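Local coordinates for 7,8-dihydro-6-hydroxymethylpterin pyrophosphokinase-dihydropteroate synthase (Plasmodium falciparum, PDB 6JWS), which probably catalyses two successive steps of folate biosynthesis, pyrophosphorylation of 6-hydroxymethyl-7,8-dihydropterin by ATP and condensation of the product with 4-aminobenzoate to 7,8-dihydropteroate, at residues Q660-Y663 with Q664-I667; E109-T112 with F113-G117; Y353-Y356 with V357-K361; L451-P454 with V455-F459. The protein carries 1 engineered substitution. All blocks are in the same frame, centred on the assembly; numbering follows the deposited sequence.

How the interactions relate
Along the chain the order is interaction 2, interaction 3, interaction 4 and interaction 1, all in series, with none nesting or crossing. Each is local, within one helix or, in interaction 2, at its C-terminal end, so none closes a long loop. Interactions 2 and 3 belong to the N-terminal pyrophosphokinase part: helix 108-114 lies against the antiparallel sheet, and helix 349-364 packs on helix 327-336. Their centres are about 27 Å apart. Interactions 4 and 1, with centres about 31 Å apart, lie in the TIM barrel of the synthase part, on helices 448-464 and 657-680. Interaction 1 also reaches the second subunit. Interactions 2 and 4 sit on opposite sides of the chain's centre.

Interaction 1 of 4, residues Q660-Y663 with Q664-I667; sequences QLLY and QKNI
Gln664 NE2 is gripped by two acceptors, Asn646 O and Glu692 OE2 of the second subunit, and OE1 of the same amide is fixed by a bond from Met648 N. The backbone N of Gln664 bonds back to Gln660 O at 2.9 Å. Both segments lie on helix 657-680, the alpha-helix that precedes the last strand, 684-687, of the TIM barrel, and regular i to i+4 bonds join its turns here. The chain of Gln664 starts anti to the backbone N (chi1 -171°) and bends at the next torsion, which takes the amide away from residues 660-663 towards its partners.

On another side of the helix Lys665 runs back along the preceding turn. Its CG rests 3.3 Å from Leu661 O, and farther out Lys665 CE comes to 4.2 Å from Leu662 CD1, a light van der Waals touch. Leu661 packs on Leu691 of the second subunit, so this part of the helix contributes to the dimer interface.

Ile667, whose side chain is about 5 Å from a bound magnesium ion, covers the carbonyl of Tyr663: Ile667 N bonds to Tyr663 O, and Ile667 CG1 lies 3.5 Å from that same oxygen.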
loop_
_atom_site.group_PDB
_atom_site.type_symbol
_atom_site.label_atom_id
_atom_site.label_comp_id
_atom_site.label_asym_id
_atom_site.label_seq_id
_atom_site.Cartn_x
_atom_site.Cartn_y
_atom_site.Cartn_z
ATOM N N GLN B 660 -15.233 25.625 -3.866
ATOM C CA GLN B 660 -14.406 24.991 -4.882
ATOM C C GLN B 660 -13.211 24.264 -4.260
ATOM O O GLN B 660 -12.941 23.124 -4.632
ATOM C CB GLN B 660 -13.972 26.003 -5.938
ATOM C CG GLN B 660 -15.158 26.630 -6.660
ATOM C CD GLN B 660 -14.688 27.508 -7.793
ATOM O OE1 GLN B 660 -14.181 27.028 -8.812
ATOM N NE2 GLN B 660 -14.823 28.811 -7.600
ATOM N N LEU B 661 -12.525 24.910 -3.302
ATOM C CA LEU B 661 -11.396 24.300 -2.607
ATOM C C LEU B 661 -11.857 23.025 -1.896
ATOM O O LEU B 661 -11.213 21.995 -2.015
ATOM C CB LEU B 661 -10.745 25.297 -1.634
ATOM C CG LEU B 661 -10.071 26.520 -2.268
ATOM C CD1 LEU B 661 -9.632 27.530 -1.216
ATOM C CD2 LEU B 661 -8.896 26.126 -3.150
ATOM N N LEU B 662 -13.006 23.092 -1.218
ATOM C CA LEU B 662 -13.544 21.971 -0.463
ATOM C C LEU B 662 -13.890 20.816 -1.404
ATOM O O LEU B 662 -13.636 19.655 -1.075
ATOM C CB LEU B 662 -14.787 22.448 0.295
ATOM C CG LEU B 662 -14.692 22.676 1.810
ATOM C CD1 LEU B 662 -13.269 22.708 2.357
ATOM C CD2 LEU B 662 -15.487 23.912 2.225
ATOM N N TYR B 663 -14.474 21.141 -2.568
ATOM C CA TYR B 663 -14.806 20.132 -3.564
ATOM C C TYR B 663 -13.531 19.457 -4.082
ATOM O O TYR B 663 -13.485 18.234 -4.224
ATOM C CB TYR B 663 -15.659 20.717 -4.696
ATOM C CG TYR B 663 -17.126 20.825 -4.362
ATOM C CD1 TYR B 663 -17.987 19.748 -4.538
ATOM C CD2 TYR B 663 -17.656 21.996 -3.838
ATOM C CE1 TYR B 663 -19.334 19.839 -4.215
ATOM C CE2 TYR B 663 -18.998 22.102 -3.506
ATOM C CZ TYR B 663 -19.843 21.020 -3.694
ATOM O OH TYR B 663 -21.167 21.127 -3.369
ATOM N N GLN B 664 -12.509 20.277 -4.368
ATOM C CA GLN B 664 -11.210 19.799 -4.804
ATOM C C GLN B 664 -10.665 18.809 -3.777
ATOM O O GLN B 664 -10.264 17.709 -4.142
ATOM C CB GLN B 664 -10.270 20.984 -5.063
ATOM C CG GLN B 664 -8.950 20.599 -5.728
ATOM C CD GLN B 664 -9.066 20.375 -7.217
ATOM O OE1 GLN B 664 -10.155 20.215 -7.758
ATOM N NE2 GLN B 664 -7.935 20.385 -7.904
ATOM N N LYS B 665 -10.693 19.181 -2.495
ATOM C CA LYS B 665 -10.163 18.323 -1.450
ATOM C C LYS B 665 -10.945 17.011 -1.408
ATOM O O LYS B 665 -10.369 15.933 -1.228
ATOM C CB LYS B 665 -10.235 18.990 -0.073
ATOM C CG LYS B 665 -9.357 20.218 0.117
ATOM C CD LYS B 665 -9.224 20.621 1.570
ATOM C CE LYS B 665 -9.108 22.115 1.765
ATOM N NZ LYS B 665 -8.803 22.464 3.177
ATOM N N ASN B 666 -12.263 17.113 -1.572
ATOM C CA ASN B 666 -13.127 15.948 -1.497
ATOM C C ASN B 666 -12.808 14.969 -2.626
ATOM O O ASN B 666 -12.713 13.768 -2.379
ATOM C CB ASN B 666 -14.623 16.307 -1.478
ATOM C CG ASN B 666 -15.469 15.122 -1.065
ATOM O OD1 ASN B 666 -16.297 15.224 -0.163
ATOM N ND2 ASN B 666 -15.250 13.975 -1.693
ATOM N N ILE B 667 -12.665 15.471 -3.858
ATOM C CA ILE B 667 -12.352 14.585 -4.975
ATOM C C ILE B 667 -10.941 13.988 -4.846
ATOM O O ILE B 667 -10.763 12.801 -5.115
ATOM C CB ILE B 667 -12.571 15.306 -6.309
ATOM C CG1 ILE B 667 -14.049 15.657 -6.483
ATOM C CG2 ILE B 667 -12.026 14.500 -7.473
ATOM C CD1 ILE B 667 -14.276 16.767 -7.491
#

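Interaction 2 of 4, residues E109-T112 with F113-G117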
loop_
_atom_site.group_PDB
_atom_site.type_symbol
_atom_site.label_atom_id
_atom_site.label_comp_id
_atom_site.label_asym_id
_atom_site.label_seq_id
_atom_site.Cartn_x
_atom_site.Cartn_y
_atom_site.Cartn_z
ATOM N N GLU B 109 -36.010 -30.584 2.848
ATOM C CA GLU B 109 -35.258 -31.720 2.333
ATOM C C GLU B 109 -33.759 -31.397 2.277
ATOM O O GLU B 109 -32.926 -32.288 2.463
ATOM C CB GLU B 109 -35.788 -32.185 0.970
ATOM C CG GLU B 109 -37.158 -32.856 1.031
ATOM C CD GLU B 109 -38.354 -31.921 0.895
ATOM O OE1 GLU B 109 -38.143 -30.750 0.521
ATOM O OE2 GLU B 109 -39.500 -32.362 1.163
ATOM N N TYR B 110 -33.426 -30.123 1.993
ATOM C CA TYR B 110 -32.042 -29.679 2.007
ATOM C C TYR B 110 -31.521 -29.724 3.435
ATOM O O TYR B 110 -30.419 -30.206 3.658
ATOM C CB TYR B 110 -31.894 -28.267 1.430
ATOM C CG TYR B 110 -30.484 -27.730 1.317
ATOM C CD1 TYR B 110 -29.450 -28.509 0.818
ATOM C CD2 TYR B 110 -30.185 -26.419 1.665
ATOM C CE1 TYR B 110 -28.163 -28.009 0.683
ATOM C CE2 TYR B 110 -28.909 -25.902 1.524
ATOM C CZ TYR B 110 -27.891 -26.698 1.036
ATOM O OH TYR B 110 -26.624 -26.201 0.896
ATOM N N GLU B 111 -32.323 -29.216 4.378
ATOM C CA GLU B 111 -31.976 -29.168 5.792
ATOM C C GLU B 111 -31.654 -30.588 6.267
ATOM O O GLU B 111 -30.661 -30.819 6.961
ATOM C CB GLU B 111 -33.108 -28.476 6.565
ATOM C CG GLU B 111 -33.277 -28.931 8.015
ATOM C CD GLU B 111 -34.674 -29.377 8.459
ATOM O OE1 GLU B 111 -35.074 -30.531 8.136
ATOM O OE2 GLU B 111 -35.363 -28.578 9.144
ATOM N N THR B 112 -32.492 -31.534 5.827
ATOM C CA THR B 112 -32.403 -32.936 6.189
ATOM C C THR B 112 -31.094 -33.508 5.653
ATOM O O THR B 112 -30.367 -34.178 6.377
ATOM C CB THR B 112 -33.660 -33.669 5.701
ATOM O OG1 THR B 112 -34.711 -33.250 6.572
ATOM C CG2 THR B 112 -33.544 -35.178 5.731
ATOM N N PHE B 113 -30.808 -33.228 4.375
ATOM C CA PHE B 113 -29.588 -33.691 3.741
ATOM C C PHE B 113 -28.355 -33.185 4.496
ATOM O O PHE B 113 -27.448 -33.972 4.734
ATOM C CB PHE B 113 -29.602 -33.396 2.242
ATOM C CG PHE B 113 -28.236 -33.409 1.604
ATOM C CD1 PHE B 113 -27.731 -34.568 1.030
ATOM C CD2 PHE B 113 -27.454 -32.259 1.575
ATOM C CE1 PHE B 113 -26.474 -34.575 0.438
ATOM C CE2 PHE B 113 -26.193 -32.266 0.996
ATOM C CZ PHE B 113 -25.703 -33.425 0.422
ATOM N N LEU B 114 -28.349 -31.905 4.909
ATOM C CA LEU B 114 -27.200 -31.272 5.556
ATOM C C LEU B 114 -26.912 -31.863 6.935
ATOM O O LEU B 114 -25.754 -32.053 7.295
ATOM C CB LEU B 114 -27.401 -29.756 5.657
ATOM C CG LEU B 114 -27.320 -28.970 4.348
ATOM C CD1 LEU B 114 -27.602 -27.493 4.605
ATOM C CD2 LEU B 114 -25.960 -29.149 3.681
ATOM N N LYS B 115 -27.952 -32.087 7.741
ATOM C CA LYS B 115 -27.798 -32.945 8.903
ATOM C C LYS B 115 -27.702 -34.356 8.328
ATOM O O LYS B 115 -27.506 -34.509 7.124
ATOM C CB LYS B 115 -28.982 -32.785 9.863
ATOM C CG LYS B 115 -29.342 -31.364 10.294
ATOM C CD LYS B 115 -30.508 -31.354 11.285
ATOM C CE LYS B 115 -30.832 -30.004 11.896
ATOM N NZ LYS B 115 -32.213 -29.576 11.560
ATOM N N ASN B 116 -27.862 -35.400 9.129
ATOM C CA ASN B 116 -28.033 -36.664 8.428
ATOM C C ASN B 116 -29.374 -37.286 8.798
ATOM O O ASN B 116 -29.422 -38.414 9.273
ATOM C CB ASN B 116 -26.790 -37.557 8.484
ATOM C CG ASN B 116 -25.839 -37.284 7.337
ATOM O OD1 ASN B 116 -26.045 -37.753 6.217
ATOM N ND2 ASN B 116 -24.783 -36.534 7.607
ATOM N N GLY B 117 -30.449 -36.526 8.554
ATOM C CA GLY B 117 -31.792 -36.904 8.958
ATOM C C GLY B 117 -32.272 -38.123 8.179
ATOM O O GLY B 117 -31.795 -38.374 7.070
#
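The C-terminal end of helix 108-114, in the pyrophosphokinase part of the chain, brings the ring of Tyr110 and the methyls of Leu114 together one turn apart. It is a CH-pi contact: Leu114 CD1 stands over one face of the tyrosine ring, 3.8 Å from its centroid and 17° off the normal, displaced towards the rim. The two side chains come together at a slant. Tyr110 has CG anti to the backbone N (chi1 -177°), which carries the ring along the helix towards the leucine, and its OH is held at the far end by Asn50 of strand 46-57. Phe113 CD2 reaches Tyr110 CD1 more loosely, at 4.3 Å; the phenylalanine ring itself is buried against Ile17 and Val19 of strand 16-24 and stacks with Tyr340. Together these aromatic groups seat the helix on the antiparallel sheet.

On a more polar flank, Lys115 NZ stops 4.1 Å from Glu111 OE2, too far for a salt bridge, though the attraction may steady both chains. Thr112 OG1 bonds to Glu108 O, one turn back.

Lys115 leaves the helical backbone region after a last regular bond, Lys115 N to Glu111 O at 3.1 Å. The chain then folds back over the helix end, where Gly117 N bonds to Thr112 O, five residues earlier, at 3.2 Å.

Interaction 3 of 4, residues Y353-Y356 with V357-K361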
loop_
_atom_site.group_PDB
_atom_site.type_symbol
_atom_site.label_atom_id
_atom_site.label_comp_id
_atom_site.label_asym_id
_atom_site.label_seq_id
_atom_site.Cartn_x
_atom_site.Cartn_y
_atom_site.Cartn_z
ATOM N N TYR B 353 -11.109 -29.899 3.274
ATOM C CA TYR B 353 -10.553 -28.822 2.478
ATOM C C TYR B 353 -9.296 -28.260 3.152
ATOM O O TYR B 353 -8.270 -28.121 2.490
ATOM C CB TYR B 353 -11.599 -27.751 2.154
ATOM C CG TYR B 353 -10.981 -26.547 1.490
ATOM C CD1 TYR B 353 -10.764 -26.537 0.125
ATOM C CD2 TYR B 353 -10.551 -25.456 2.236
ATOM C CE1 TYR B 353 -10.155 -25.464 -0.499
ATOM C CE2 TYR B 353 -9.955 -24.363 1.629
ATOM C CZ TYR B 353 -9.748 -24.381 0.262
ATOM O OH TYR B 353 -9.145 -23.335 -0.359
ATOM N N ASN B 354 -9.384 -27.905 4.447
ATOM C CA ASN B 354 -8.287 -27.255 5.162
ATOM C C ASN B 354 -7.066 -28.176 5.213
ATOM O O ASN B 354 -5.935 -27.718 5.140
ATOM C CB ASN B 354 -8.653 -26.859 6.602
ATOM C CG ASN B 354 -9.600 -25.680 6.714
ATOM O OD1 ASN B 354 -9.693 -24.859 5.803
ATOM N ND2 ASN B 354 -10.306 -25.573 7.832
ATOM N N LYS B 355 -7.306 -29.484 5.347
ATOM C CA LYS B 355 -6.223 -30.438 5.501
ATOM C C LYS B 355 -5.479 -30.570 4.181
ATOM O O LYS B 355 -4.256 -30.686 4.170
ATOM C CB LYS B 355 -6.743 -31.780 6.030
ATOM C CG LYS B 355 -6.727 -31.909 7.552
ATOM C CD LYS B 355 -7.899 -32.675 8.154
ATOM C CE LYS B 355 -7.651 -34.162 8.338
ATOM N NZ LYS B 355 -8.909 -34.917 8.573
ATOM N N TYR B 356 -6.225 -30.511 3.075
ATOM C CA TYR B 356 -5.622 -30.592 1.759
ATOM C C TYR B 356 -4.685 -29.400 1.543
ATOM O O TYR B 356 -3.582 -29.559 1.031
ATOM C CB TYR B 356 -6.728 -30.658 0.706
ATOM C CG TYR B 356 -6.288 -31.192 -0.628
ATOM C CD1 TYR B 356 -5.468 -30.450 -1.464
ATOM C CD2 TYR B 356 -6.707 -32.445 -1.059
ATOM C CE1 TYR B 356 -5.038 -30.959 -2.680
ATOM C CE2 TYR B 356 -6.295 -32.967 -2.279
ATOM C CZ TYR B 356 -5.454 -32.220 -3.085
ATOM O OH TYR B 356 -5.080 -32.722 -4.297
ATOM N N VAL B 357 -5.152 -28.201 1.925
ATOM C CA VAL B 357 -4.389 -26.981 1.739
ATOM C C VAL B 357 -3.102 -27.076 2.555
ATOM O O VAL B 357 -2.021 -26.788 2.044
ATOM C CB VAL B 357 -5.193 -25.715 2.119
ATOM C CG1 VAL B 357 -4.306 -24.468 2.139
ATOM C CG2 VAL B 357 -6.396 -25.507 1.209
ATOM N N SER B 358 -3.232 -27.454 3.828
ATOM C CA SER B 358 -2.085 -27.373 4.713
ATOM C C SER B 358 -1.087 -28.502 4.430
ATOM O O SER B 358 0.119 -28.299 4.528
ATOM C CB SER B 358 -2.488 -27.257 6.155
ATOM O OG SER B 358 -3.068 -28.455 6.598
ATOM N N ARG B 359 -1.579 -29.655 3.974
ATOM C CA ARG B 359 -0.678 -30.717 3.564
ATOM C C ARG B 359 0.046 -30.376 2.261
ATOM O O ARG B 359 1.199 -30.756 2.105
ATOM C CB ARG B 359 -1.395 -32.069 3.547
ATOM C CG ARG B 359 -1.251 -32.812 4.863
ATOM C CD ARG B 359 -2.522 -33.391 5.425
ATOM N NE ARG B 359 -3.182 -34.268 4.480
ATOM C CZ ARG B 359 -4.012 -35.255 4.823
ATOM N NH1 ARG B 359 -4.267 -35.502 6.100
ATOM N NH2 ARG B 359 -4.585 -35.989 3.885
ATOM N N MET B 360 -0.602 -29.678 1.317
ATOM C CA MET B 360 0.143 -29.271 0.130
ATOM C C MET B 360 1.279 -28.325 0.531
ATOM O O MET B 360 2.370 -28.392 -0.030
ATOM C CB MET B 360 -0.730 -28.608 -0.943
ATOM C CG MET B 360 -1.621 -29.582 -1.696
ATOM S SD MET B 360 -0.801 -30.606 -2.972
ATOM C CE MET B 360 0.565 -29.552 -3.429
ATOM N N LYS B 361 1.016 -27.463 1.517
ATOM C CA LYS B 361 2.027 -26.572 2.055
ATOM C C LYS B 361 3.159 -27.370 2.710
ATOM O O LYS B 361 4.309 -27.217 2.317
ATOM C CB LYS B 361 1.407 -25.563 3.027
ATOM C CG LYS B 361 2.335 -24.450 3.489
ATOM C CD LYS B 361 3.040 -23.764 2.338
ATOM C CE LYS B 361 3.732 -22.478 2.746
ATOM N NZ LYS B 361 4.548 -21.931 1.637
#
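Tyr353 and Val357 make the tight part of this contact, whereas Lys355 and Arg359 form a looser, more polar flank. Val357 CG2 sits over one face of the Tyr353 ring, 4.0 Å from its centroid, 25° off the normal and 3.7 Å from the nearest ring atom, CZ. The tyrosine is buried, and both Tyr327 OH and Lys369 NZ bond to its OH.

Farther round the helix, Tyr356 and Met360 run side by side in the same direction, with Met360 CG 3.8 Å from Tyr356 CE1. The sulfur makes an oblique Met-aromatic contact, SD lying 5.3 Å from the centroid of the Tyr356 ring. With CG beside the backbone N (chi1 -74°), the methionine bends at its next two torsions and lies alongside the ring. Through these tyrosines helix 349-364 packs on helix 327-336, both in the pyrophosphokinase part: Tyr353 touches Leu331, and Tyr356 meets Leu330 and the ring of Tyr327.

The guanidinium of exposed Arg359 turns one face towards Lys355 CB, and the two like charges stay apart, 5.3 Å between Arg359 NH1 and Lys355 NZ. Ser358 OG adds a weak hydrogen bond of 3.3 Å to Asn354 O, which also accepts its backbone N-H.

Interaction 4 of 4, residues L451-P454 with V455-F459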
loop_
_atom_site.group_PDB
_atom_site.type_symbol
_atom_site.label_atom_id
_atom_site.label_comp_id
_atom_site.label_asym_id
_atom_site.label_seq_id
_atom_site.Cartn_x
_atom_site.Cartn_y
_atom_site.Cartn_z
ATOM N N LEU B 451 -37.061 8.782 -15.842
ATOM C CA LEU B 451 -35.715 9.323 -15.739
ATOM C C LEU B 451 -34.726 8.404 -16.438
ATOM O O LEU B 451 -33.903 8.915 -17.202
ATOM C CB LEU B 451 -35.315 9.565 -14.285
ATOM C CG LEU B 451 -35.939 10.806 -13.650
ATOM C CD1 LEU B 451 -35.617 10.863 -12.167
ATOM C CD2 LEU B 451 -35.454 12.073 -14.344
ATOM N N VAL B 452 -34.833 7.079 -16.215
ATOM C CA VAL B 452 -33.759 6.184 -16.640
ATOM C C VAL B 452 -34.059 5.470 -17.955
ATOM O O VAL B 452 -33.143 5.272 -18.750
ATOM C CB VAL B 452 -33.296 5.169 -15.565
ATOM C CG1 VAL B 452 -32.751 5.861 -14.332
ATOM C CG2 VAL B 452 -34.397 4.202 -15.166
ATOM N N VAL B 453 -35.290 4.978 -18.156
ATOM C CA VAL B 453 -35.477 4.124 -19.325
ATOM C C VAL B 453 -35.166 4.887 -20.620
ATOM O O VAL B 453 -34.388 4.381 -21.431
ATOM C CB VAL B 453 -36.821 3.359 -19.342
ATOM C CG1 VAL B 453 -37.037 2.644 -20.671
ATOM C CG2 VAL B 453 -36.906 2.346 -18.197
ATOM N N PRO B 454 -35.689 6.122 -20.869
ATOM C CA PRO B 454 -35.380 6.834 -22.118
ATOM C C PRO B 454 -33.872 6.965 -22.342
ATOM O O PRO B 454 -33.374 6.729 -23.453
ATOM C CB PRO B 454 -36.080 8.210 -21.979
ATOM C CG PRO B 454 -37.187 7.960 -20.955
ATOM C CD PRO B 454 -36.627 6.890 -20.025
ATOM N N VAL B 455 -33.144 7.319 -21.272
ATOM C CA VAL B 455 -31.694 7.445 -21.346
ATOM C C VAL B 455 -31.084 6.127 -21.811
ATOM O O VAL B 455 -30.263 6.116 -22.735
ATOM C CB VAL B 455 -31.082 7.885 -20.007
ATOM C CG1 VAL B 455 -29.574 7.686 -20.014
ATOM C CG2 VAL B 455 -31.425 9.342 -19.706
ATOM N N LEU B 456 -31.514 5.021 -21.192
ATOM C CA LEU B 456 -30.908 3.734 -21.501
ATOM C C LEU B 456 -31.237 3.322 -22.929
ATOM O O LEU B 456 -30.403 2.663 -23.562
ATOM C CB LEU B 456 -31.367 2.665 -20.505
ATOM C CG LEU B 456 -30.674 2.702 -19.142
ATOM C CD1 LEU B 456 -31.319 1.724 -18.176
ATOM C CD2 LEU B 456 -29.183 2.430 -19.282
ATOM N N GLN B 457 -32.459 3.669 -23.381
ATOM C CA GLN B 457 -32.932 3.399 -24.734
ATOM C C GLN B 457 -32.087 4.163 -25.760
ATOM O O GLN B 457 -31.645 3.584 -26.744
ATOM C CB GLN B 457 -34.420 3.748 -24.865
ATOM C CG GLN B 457 -35.350 2.586 -24.542
ATOM C CD GLN B 457 -36.772 2.993 -24.237
ATOM O OE1 GLN B 457 -37.092 4.166 -24.021
ATOM N NE2 GLN B 457 -37.646 1.999 -24.180
ATOM N N LEU B 458 -31.853 5.456 -25.525
ATOM C CA LEU B 458 -31.025 6.273 -26.399
ATOM C C LEU B 458 -29.585 5.747 -26.412
ATOM O O LEU B 458 -28.955 5.682 -27.470
ATOM C CB LEU B 458 -31.117 7.735 -25.936
ATOM C CG LEU B 458 -30.362 8.769 -26.780
ATOM C CD1 LEU B 458 -30.786 8.713 -28.239
ATOM C CD2 LEU B 458 -30.561 10.179 -26.245
ATOM N N PHE B 459 -29.068 5.330 -25.241
ATOM C CA PHE B 459 -27.711 4.802 -25.203
ATOM C C PHE B 459 -27.590 3.558 -26.081
ATOM O O PHE B 459 -26.614 3.417 -26.823
ATOM C CB PHE B 459 -27.238 4.491 -23.779
ATOM C CG PHE B 459 -25.873 3.865 -23.771
ATOM C CD1 PHE B 459 -24.738 4.647 -23.922
ATOM C CD2 PHE B 459 -25.729 2.489 -23.673
ATOM C CE1 PHE B 459 -23.479 4.065 -23.948
ATOM C CE2 PHE B 459 -24.467 1.911 -23.705
ATOM C CZ PHE B 459 -23.346 2.699 -23.850
#
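The flat amide of Gln457 turns one face to Val453: methyl CG1 stands almost squarely over it, 3.6 Å from CD. From the oxygen side Pro454 CA approaches obliquely, 3.7 Å from Gln457 OE1. The valine presents this methyl because CG1 is anti to its backbone N (chi1 172°), and the glutamine, extended beyond CG, runs back across it at a slant. Val453 packs on Glu491 and Cys492 of helix 486-494.

The proline ring of Pro454 has no N-H to offer the turn before, and the helix kinks there. The effect extends to the next residue: Leu451 O stands 4.4 Å from Val455 N and is met instead by Val455 CG2 at 3.5 Å. Regular bonding resumes with Leu456 N to Val452 O at 2.9 Å and Gln457 N to Val453 O at 2.8 Å.

Apolar groups cover much of this part of the helix. Leu451 packs on Val397 and Phe402, and Val455 and Leu458 on helix 411-424, where the rings of Phe459 and Phe419 meet with their planes at about 45°. Helix 448-464 follows strand 428-432 and precedes strand 478-482 in the chain, an outer helix of a beta-alpha-beta crossover in the synthase TIM barrel.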